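Extracellular protein containing a SCP domain (Bacillus anthracis, PDB 4IFA) is of unknown function but is a secreted protein with an SCP (CAP-superfamily) domain, regarded as a vaccine candidate and possibly linked to virulence. Local coordinates at residues Ile216-Thr228 / Leu323-Phe336. Residues are numbered along the deposited sequence; the frame is centred on the assembly and turned at random. Where two conformers were deposited one is given.
Sequences IENGNMQQIFDLT and LGVGVYDKFYTQNF
The carboxylate of Glu217 grips the hairpin end of segment 323-336: its OE2 accepts from Asp329 N at 2.8 Å, almost straight at 173°, with the donor lying above the carboxylate plane. The other oxygen, OE1, accepts a hydrogen bond from a water that also donates to Val327 O, so direct and bridged bonds together limit rotation of the group. Extension of the chain beyond CG carries the carboxylate to the type II' turn from Tyr328 to Phe331. One helical turn on, Asn220 ND2 donates to a second water, which in turn donates to Asp329 O, while Asn220 OD1 is taken by Gly298 N. The same ND2 lies at the edge of the Tyr332 ring.

Further along, apolar side chains carry most of the contact. Met221, present as selenomethionine, lies alongside Val327, the two pointing opposite ways, its CG 3.5 Å from Val327 CG2; the bend at chi3 (53°) turns CE toward Val325 O. Ile224 divides its branches: CG2 packs on Val325 CG2 (3.9 Å) and reaches the amide of Gln334, whereas CD1 meets Tyr332 CD1 at 3.9 Å, roughly perpendicular to the tyrosine side chain. Leu323 CD2 fits between Phe225 CD1 and Thr228 CG2. Thr228 OG1 donates back to Ile224 O, across the carbonyl plane from Thr228 N, and lies 2.9 Å from Gln334 NE2; Asn290 ND2 of strand 286-293 bonds Gln334 OE1.

Helix 210-234 packs on one face of the sheet and helix 244-260, through Met257 against Thr333, on the other: the alpha-beta-alpha sandwich of the SCP/CAP fold.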
ATOM      1  N   ILE A 216      11.532  -9.128   0.432  1.00 22.38           N
ATOM      2  CA  ILE A 216      10.182  -8.648   0.770  1.00 21.37           C
ATOM      3  C   ILE A 216      10.254  -7.189   1.244  1.00 20.84           C
ATOM      4  O   ILE A 216       9.417  -6.343   0.849  1.00 20.13           O
ATOM      5  CB  ILE A 216       9.519  -9.524   1.840  1.00 21.52           C
ATOM      6  CG1 ILE A 216       9.270 -10.929   1.311  1.00 24.42           C
ATOM      7  CG2 ILE A 216       8.196  -8.886   2.297  1.00 21.90           C
ATOM      8  CD1 ILE A 216       8.990 -11.977   2.422  1.00 24.28           C
ATOM      9  N   GLU A 217      11.246  -6.907   2.095  1.00 20.79           N
ATOM     10  CA  GLU A 217      11.456  -5.544   2.612  1.00 20.95           C
ATOM     11  C   GLU A 217      11.727  -4.582   1.459  1.00 21.54           C
ATOM     12  O   GLU A 217      11.169  -3.477   1.436  1.00 20.56           O
ATOM     13  CB  GLU A 217      12.621  -5.545   3.616  1.00 23.10           C
ATOM     14  CG  GLU A 217      12.243  -6.241   4.933  1.00 22.83           C
ATOM     15  CD  GLU A 217      13.402  -6.892   5.711  1.00 26.64           C
ATOM     16  OE1 GLU A 217      14.587  -6.774   5.315  1.00 27.12           O
ATOM     17  OE2 GLU A 217      13.072  -7.520   6.736  1.00 30.15           O
ATOM     18  N   ASN A 218      12.581  -4.992   0.523  0.50 22.04           N
ATOM     19  CA  ASN A 218      12.920  -4.159  -0.640  0.50 22.90           C
ATOM     20  C   ASN A 218      11.665  -3.817  -1.462  0.50 21.41           C
ATOM     21  O   ASN A 218      11.530  -2.704  -1.981  0.50 21.36           O
ATOM     22  CB  ASN A 218      13.966  -4.850  -1.530  0.50 24.42           C
ATOM     23  CG  ASN A 218      15.367  -4.939  -0.884  0.50 28.65           C
ATOM     24  OD1 ASN A 218      16.247  -5.633  -1.396  0.50 35.75           O
ATOM     25  ND2 ASN A 218      15.569  -4.253   0.228  0.50 27.99           N
ATOM     26  N   GLY A 219      10.739  -4.776  -1.579  1.00 20.09           N
ATOM     27  CA  GLY A 219       9.474  -4.565  -2.293  1.00 20.43           C
ATOM     28  C   GLY A 219       8.623  -3.550  -1.555  1.00 19.98           C
ATOM     29  O   GLY A 219       8.051  -2.624  -2.144  1.00 19.00           O
ATOM     30  N   ASN A 220       8.499  -3.728  -0.247  1.00 19.03           N
ATOM     31  CA  ASN A 220       7.747  -2.781   0.553  1.00 18.13           C
ATOM     32  C   ASN A 220       8.324  -1.368   0.444  1.00 18.72           C
ATOM     33  O   ASN A 220       7.587  -0.377   0.430  1.00 17.92           O
ATOM     34  CB  ASN A 220       7.673  -3.252   1.999  1.00 18.09           C
ATOM     35  CG  ASN A 220       6.589  -4.274   2.237  1.00 18.14           C
ATOM     36  OD1 ASN A 220       5.510  -4.214   1.615  1.00 19.64           O
ATOM     37  ND2 ASN A 220       6.828  -5.205   3.172  1.00 19.96           N
HETATM   38  N   MSE A 221       9.649  -1.252   0.425  1.00 18.44           N
HETATM   39  CA  MSE A 221      10.306   0.054   0.285  1.00 18.12           C
HETATM   40  C   MSE A 221       9.968   0.743  -1.042  1.00 18.27           C
HETATM   41  O   MSE A 221       9.616   1.938  -1.063  1.00 19.26           O
HETATM   42  CB  MSE A 221      11.833  -0.122   0.383  1.00 20.35           C
HETATM   43  CG  MSE A 221      12.273  -0.451   1.784  1.00 20.15           C
HETATM   44 SE   MSE A 221      14.007  -1.353   1.928  1.00 22.42          SE
HETATM   45  CE  MSE A 221      15.037  -0.038   0.854  1.00 23.81           C
ATOM     46  N   GLN A 222      10.083   0.032  -2.151  0.50 19.04           N
ATOM     47  CA  GLN A 222       9.795   0.644  -3.452  0.50 18.96           C
ATOM     48  C   GLN A 222       8.305   0.932  -3.619  0.50 19.29           C
ATOM     49  O   GLN A 222       7.923   1.957  -4.155  0.50 18.55           O
ATOM     50  CB  GLN A 222      10.304  -0.208  -4.611  0.50 21.16           C
ATOM     51  CG  GLN A 222      10.093   0.498  -5.936  0.50 25.13           C
ATOM     52  CD  GLN A 222      10.938   1.733  -6.099  0.50 30.29           C
ATOM     53  OE1 GLN A 222      12.082   1.783  -5.641  0.50 27.62           O
ATOM     54  NE2 GLN A 222      10.393   2.727  -6.784  0.50 31.76           N
ATOM     55  N   GLN A 223       7.452   0.052  -3.140  1.00 17.82           N
ATOM     56  CA  GLN A 223       5.988   0.316  -3.215  1.00 17.61           C
ATOM     57  C   GLN A 223       5.654   1.580  -2.423  1.00 16.65           C
ATOM     58  O   GLN A 223       4.919   2.441  -2.904  1.00 18.31           O
ATOM     59  CB  GLN A 223       5.162  -0.864  -2.732  1.00 17.58           C
ATOM     60  CG  GLN A 223       5.321  -2.094  -3.605  1.00 18.02           C
ATOM     61  CD  GLN A 223       4.615  -3.265  -3.060  1.00 20.09           C
ATOM     62  OE1 GLN A 223       3.662  -3.185  -2.304  1.00 20.25           O
ATOM     63  NE2 GLN A 223       5.058  -4.430  -3.517  1.00 22.91           N
ATOM     64  N   ILE A 224       6.181   1.715  -1.206  1.00 16.74           N
ATOM     65  CA  ILE A 224       5.907   2.928  -0.448  1.00 15.99           C
ATOM     66  C   ILE A 224       6.393   4.140  -1.235  1.00 16.45           C
ATOM     67  O   ILE A 224       5.727   5.193  -1.241  1.00 16.64           O
ATOM     68  CB  ILE A 224       6.536   2.878   0.977  1.00 16.00           C
ATOM     69  CG1 ILE A 224       5.751   1.904   1.847  1.00 17.13           C
ATOM     70  CG2 ILE A 224       6.578   4.296   1.616  1.00 17.18           C
ATOM     71  CD1 ILE A 224       6.470   1.535   3.181  1.00 18.45           C
ATOM     72  N   PHE A 225       7.588   4.085  -1.790  1.00 16.66           N
ATOM     73  CA  PHE A 225       8.100   5.195  -2.593  1.00 16.89           C
ATOM     74  C   PHE A 225       7.187   5.611  -3.739  1.00 17.11           C
ATOM     75  O   PHE A 225       6.765   6.770  -3.834  1.00 17.58           O
ATOM     76  CB  PHE A 225       9.513   4.892  -3.082  1.00 19.13           C
ATOM     77  CG  PHE A 225      10.059   5.913  -4.009  1.00 19.36           C
ATOM     78  CD1 PHE A 225      10.581   7.131  -3.531  1.00 21.93           C
ATOM     79  CD2 PHE A 225      10.055   5.705  -5.372  1.00 20.90           C
ATOM     80  CE1 PHE A 225      11.077   8.093  -4.412  1.00 21.43           C
ATOM     81  CE2 PHE A 225      10.554   6.674  -6.242  1.00 22.96           C
ATOM     82  CZ  PHE A 225      11.072   7.859  -5.755  1.00 23.45           C
ATOM     83  N   ASP A 226       6.846   4.666  -4.586  1.00 18.25           N
ATOM     84  CA  ASP A 226       5.988   4.983  -5.724  1.00 18.90           C
ATOM     85  C   ASP A 226       4.606   5.474  -5.285  1.00 18.86           C
ATOM     86  O   ASP A 226       4.059   6.412  -5.878  1.00 19.01           O
ATOM     87  CB  ASP A 226       5.809   3.756  -6.613  1.00 19.21           C
ATOM     88  CG  ASP A 226       7.020   3.415  -7.412  1.00 22.46           C
ATOM     89  OD1 ASP A 226       7.829   4.302  -7.733  1.00 26.10           O
ATOM     90  OD2 ASP A 226       7.170   2.216  -7.808  1.00 23.12           O
ATOM     91  N   LEU A 227       4.026   4.842  -4.261  1.00 18.44           N
ATOM     92  CA  LEU A 227       2.688   5.201  -3.835  1.00 17.12           C
ATOM     93  C   LEU A 227       2.708   6.556  -3.129  1.00 16.97           C
ATOM     94  O   LEU A 227       1.705   7.253  -3.124  1.00 17.64           O
ATOM     95  CB  LEU A 227       2.108   4.064  -2.974  1.00 17.16           C
ATOM     96  CG  LEU A 227       1.897   2.746  -3.699  1.00 18.03           C
ATOM     97  CD1 LEU A 227       1.552   1.643  -2.663  1.00 19.89           C
ATOM     98  CD2 LEU A 227       0.767   2.929  -4.714  1.00 21.94           C
ATOM     99  N   THR A 228       3.849   6.929  -2.540  1.00 16.10           N
ATOM    100  CA  THR A 228       3.988   8.287  -1.955  1.00 16.11           C
ATOM    101  C   THR A 228       3.962   9.292  -3.119  1.00 16.88           C
ATOM    102  O   THR A 228       3.357  10.343  -2.971  1.00 17.36           O
ATOM    103  CB  THR A 228       5.276   8.439  -1.116  1.00 16.81           C
ATOM    104  OG1 THR A 228       5.140   7.600   0.049  1.00 18.06           O
ATOM    105  CG2 THR A 228       5.452   9.855  -0.605  1.00 17.25           C
ATOM    106  N   LEU A 323      13.371  11.239  -0.930  1.00 20.02           N
ATOM    107  CA  LEU A 323      12.817  10.245  -0.029  1.00 18.98           C
ATOM    108  C   LEU A 323      13.601   8.971  -0.073  1.00 19.34           C
ATOM    109  O   LEU A 323      13.868   8.446  -1.152  1.00 21.19           O
ATOM    110  CB  LEU A 323      11.350   9.930  -0.381  1.00 18.49           C
ATOM    111  CG  LEU A 323      10.603   8.851   0.385  1.00 17.25           C
ATOM    112  CD1 LEU A 323      10.592   9.128   1.880  1.00 19.69           C
ATOM    113  CD2 LEU A 323       9.198   8.654  -0.186  1.00 18.76           C
ATOM    114  N   GLY A 324      13.971   8.475   1.099  1.00 19.29           N
ATOM    115  CA  GLY A 324      14.499   7.113   1.209  1.00 19.54           C
ATOM    116  C   GLY A 324      13.544   6.374   2.143  1.00 20.08           C
ATOM    117  O   GLY A 324      13.077   6.892   3.153  1.00 19.89           O
ATOM    118  N   VAL A 325      13.224   5.139   1.805  1.00 18.94           N
ATOM    119  CA  VAL A 325      12.327   4.301   2.605  1.00 19.05           C
ATOM    120  C   VAL A 325      13.135   3.101   3.046  1.00 19.24           C
ATOM    121  O   VAL A 325      13.818   2.498   2.244  1.00 20.25           O
ATOM    122  CB  VAL A 325      11.089   3.806   1.788  1.00 18.44           C
ATOM    123  CG1 VAL A 325      10.127   3.092   2.700  1.00 17.65           C
ATOM    124  CG2 VAL A 325      10.352   4.978   1.058  1.00 20.49           C
ATOM    125  N   GLY A 326      12.993   2.738   4.317  1.00 19.37           N
ATOM    126  CA  GLY A 326      13.685   1.567   4.876  1.00 19.54           C
ATOM    127  C   GLY A 326      12.714   0.721   5.668  1.00 19.23           C
ATOM    128  O   GLY A 326      12.030   1.222   6.555  1.00 20.97           O
ATOM    129  N   VAL A 327      12.694  -0.568   5.383  1.00 19.68           N
ATOM    130  CA  VAL A 327      11.777  -1.534   5.997  1.00 19.63           C
ATOM    131  C   VAL A 327      12.591  -2.693   6.545  1.00 20.48           C
ATOM    132  O   VAL A 327      13.551  -3.132   5.915  1.00 21.33           O
ATOM    133  CB  VAL A 327      10.727  -2.036   4.967  1.00 19.43           C
ATOM    134  CG1 VAL A 327       9.844  -3.118   5.565  1.00 20.89           C
ATOM    135  CG2 VAL A 327       9.906  -0.835   4.386  1.00 19.14           C
ATOM    136  N   TYR A 328      12.238  -3.127   7.760  1.00 20.79           N
ATOM    137  CA  TYR A 328      12.860  -4.268   8.415  1.00 22.64           C
ATOM    138  C   TYR A 328      11.723  -5.029   9.089  1.00 22.17           C
ATOM    139  O   TYR A 328      11.073  -4.510   9.994  1.00 23.07           O
ATOM    140  CB  TYR A 328      13.916  -3.836   9.432  1.00 23.37           C
ATOM    141  CG  TYR A 328      14.736  -4.966   9.966  1.00 27.25           C
ATOM    142  CD1 TYR A 328      15.793  -5.447   9.225  1.00 28.13           C
ATOM    143  CD2 TYR A 328      14.425  -5.560  11.170  1.00 28.21           C
ATOM    144  CE1 TYR A 328      16.587  -6.518   9.708  1.00 31.65           C
ATOM    145  CE2 TYR A 328      15.199  -6.605  11.662  1.00 32.18           C
ATOM    146  CZ  TYR A 328      16.270  -7.073  10.915  1.00 30.63           C
ATOM    147  OH  TYR A 328      17.048  -8.139  11.389  1.00 35.71           O
ATOM    148  N   ASP A 329      11.444  -6.233   8.593  1.00 24.96           N
ATOM    149  CA  ASP A 329      10.265  -6.998   8.993  1.00 25.43           C
ATOM    150  C   ASP A 329       9.042  -6.067   8.843  1.00 23.77           C
ATOM    151  O   ASP A 329       8.854  -5.514   7.765  1.00 26.02           O
ATOM    152  CB  ASP A 329      10.435  -7.627  10.388  1.00 27.01           C
ATOM    153  CG  ASP A 329       9.487  -8.833  10.639  1.00 31.07           C
ATOM    154  OD1 ASP A 329       8.560  -9.129   9.833  1.00 37.99           O
ATOM    155  OD2 ASP A 329       9.741  -9.552  11.634  1.00 36.48           O
ATOM    156  N   LYS A 330       8.239  -5.879   9.882  1.00 24.05           N
ATOM    157  CA  LYS A 330       7.086  -4.984   9.778  1.00 22.74           C
ATOM    158  C   LYS A 330       7.304  -3.637  10.435  1.00 21.29           C
ATOM    159  O   LYS A 330       6.385  -3.070  10.990  1.00 21.64           O
ATOM    160  CB  LYS A 330       5.789  -5.688  10.256  1.00 23.98           C
ATOM    161  CG  LYS A 330       5.447  -6.906   9.359  1.00 28.25           C
ATOM    162  CD  LYS A 330       4.126  -7.504   9.746  1.00 31.39           C
ATOM    163  CE  LYS A 330       3.833  -8.729   8.908  1.00 35.65           C
ATOM    164  NZ  LYS A 330       2.667  -9.493   9.459  1.00 41.83           N
ATOM    165  N   PHE A 331       8.545  -3.118  10.346  1.00 20.71           N
ATOM    166  CA  PHE A 331       8.882  -1.774  10.786  1.00 19.40           C
ATOM    167  C   PHE A 331       9.209  -1.011   9.508  1.00 19.39           C
ATOM    168  O   PHE A 331      10.077  -1.424   8.734  1.00 20.78           O
ATOM    169  CB  PHE A 331      10.068  -1.787  11.790  1.00 19.74           C
ATOM    170  CG  PHE A 331       9.689  -2.255  13.163  1.00 21.19           C
ATOM    171  CD1 PHE A 331       9.500  -1.346  14.207  1.00 23.51           C
ATOM    172  CD2 PHE A 331       9.407  -3.595  13.385  1.00 25.09           C
ATOM    173  CE1 PHE A 331       9.081  -1.785  15.433  1.00 23.47           C
ATOM    174  CE2 PHE A 331       9.010  -4.032  14.635  1.00 24.98           C
ATOM    175  CZ  PHE A 331       8.835  -3.105  15.628  1.00 23.67           C
ATOM    176  N   TYR A 332       8.505   0.093   9.319  1.00 18.96           N
ATOM    177  CA  TYR A 332       8.559   0.901   8.111  1.00 18.28           C
ATOM    178  C   TYR A 332       8.930   2.323   8.430  1.00 17.32           C
ATOM    179  O   TYR A 332       8.324   2.957   9.308  1.00 18.62           O
ATOM    180  CB  TYR A 332       7.149   0.944   7.466  1.00 18.70           C
ATOM    181  CG  TYR A 332       6.466  -0.409   7.297  1.00 17.65           C
ATOM    182  CD1 TYR A 332       6.563  -1.123   6.099  1.00 19.19           C
ATOM    183  CD2 TYR A 332       5.697  -0.953   8.308  1.00 17.64           C
ATOM    184  CE1 TYR A 332       5.937  -2.323   5.917  1.00 19.85           C
ATOM    185  CE2 TYR A 332       5.065  -2.194   8.129  1.00 20.01           C
ATOM    186  CZ  TYR A 332       5.180  -2.867   6.939  1.00 18.42           C
ATOM    187  OH  TYR A 332       4.569  -4.090   6.759  1.00 20.32           O
ATOM    188  N   THR A 333       9.977   2.833   7.759  1.00 18.00           N
ATOM    189  CA  THR A 333      10.447   4.188   7.978  1.00 18.23           C
ATOM    190  C   THR A 333      10.623   4.949   6.677  1.00 17.47           C
ATOM    191  O   THR A 333      11.302   4.481   5.772  1.00 19.09           O
ATOM    192  CB  THR A 333      11.825   4.169   8.703  1.00 18.40           C
ATOM    193  OG1 THR A 333      11.698   3.533   9.983  1.00 19.29           O
ATOM    194  CG2 THR A 333      12.403   5.555   8.931  1.00 19.48           C
ATOM    195  N   GLN A 334      10.014   6.129   6.616  1.00 17.16           N
ATOM    196  CA  GLN A 334      10.272   7.101   5.553  1.00 17.70           C
ATOM    197  C   GLN A 334      11.179   8.170   6.115  1.00 17.56           C
ATOM    198  O   GLN A 334      10.863   8.758   7.165  1.00 18.44           O
ATOM    199  CB  GLN A 334       8.988   7.799   5.101  1.00 18.74           C
ATOM    200  CG  GLN A 334       8.018   6.955   4.317  1.00 18.07           C
ATOM    201  CD  GLN A 334       6.734   7.698   3.980  1.00 17.99           C
ATOM    202  OE1 GLN A 334       6.151   8.381   4.826  1.00 18.10           O
ATOM    203  NE2 GLN A 334       6.284   7.591   2.715  1.00 17.99           N
ATOM    204  N   ASN A 335      12.255   8.484   5.388  1.00 18.30           N
ATOM    205  CA  ASN A 335      13.090   9.639   5.694  1.00 17.90           C
ATOM    206  C   ASN A 335      13.047  10.561   4.471  1.00 18.45           C
ATOM    207  O   ASN A 335      13.483  10.223   3.366  1.00 19.37           O
ATOM    208  CB  ASN A 335      14.517   9.275   6.109  1.00 19.12           C
ATOM    209  CG  ASN A 335      14.617   8.724   7.523  1.00 20.23           C
ATOM    210  OD1 ASN A 335      13.621   8.688   8.315  1.00 22.30           O
ATOM    211  ND2 ASN A 335      15.812   8.274   7.863  1.00 19.29           N
ATOM    212  N   PHE A 336      12.481  11.747   4.683  1.00 18.88           N
ATOM    213  CA  PHE A 336      12.321  12.769   3.665  1.00 19.35           C
ATOM    214  C   PHE A 336      13.467  13.755   3.819  1.00 19.66           C
ATOM    215  O   PHE A 336      13.858  14.095   4.942  1.00 20.48           O
ATOM    216  CB  PHE A 336      11.006  13.558   3.891  1.00 18.95           C
ATOM    217  CG  PHE A 336       9.741  12.756   3.786  1.00 18.24           C
ATOM    218  CD1 PHE A 336       9.045  12.729   2.591  1.00 19.72           C
ATOM    219  CD2 PHE A 336       9.238  12.065   4.877  1.00 18.35           C
ATOM    220  CE1 PHE A 336       7.876  12.012   2.477  1.00 20.53           C
ATOM    221  CE2 PHE A 336       8.080  11.315   4.768  1.00 18.76           C
ATOM    222  CZ  PHE A 336       7.402  11.304   3.559  1.00 19.91           C
TER
HETATM  223  O   HOH W   1      15.791  -4.474   4.757  1.00 28.84           O
HETATM  224  O   HOH W   2       8.752  -6.333   5.231  1.00 24.12           O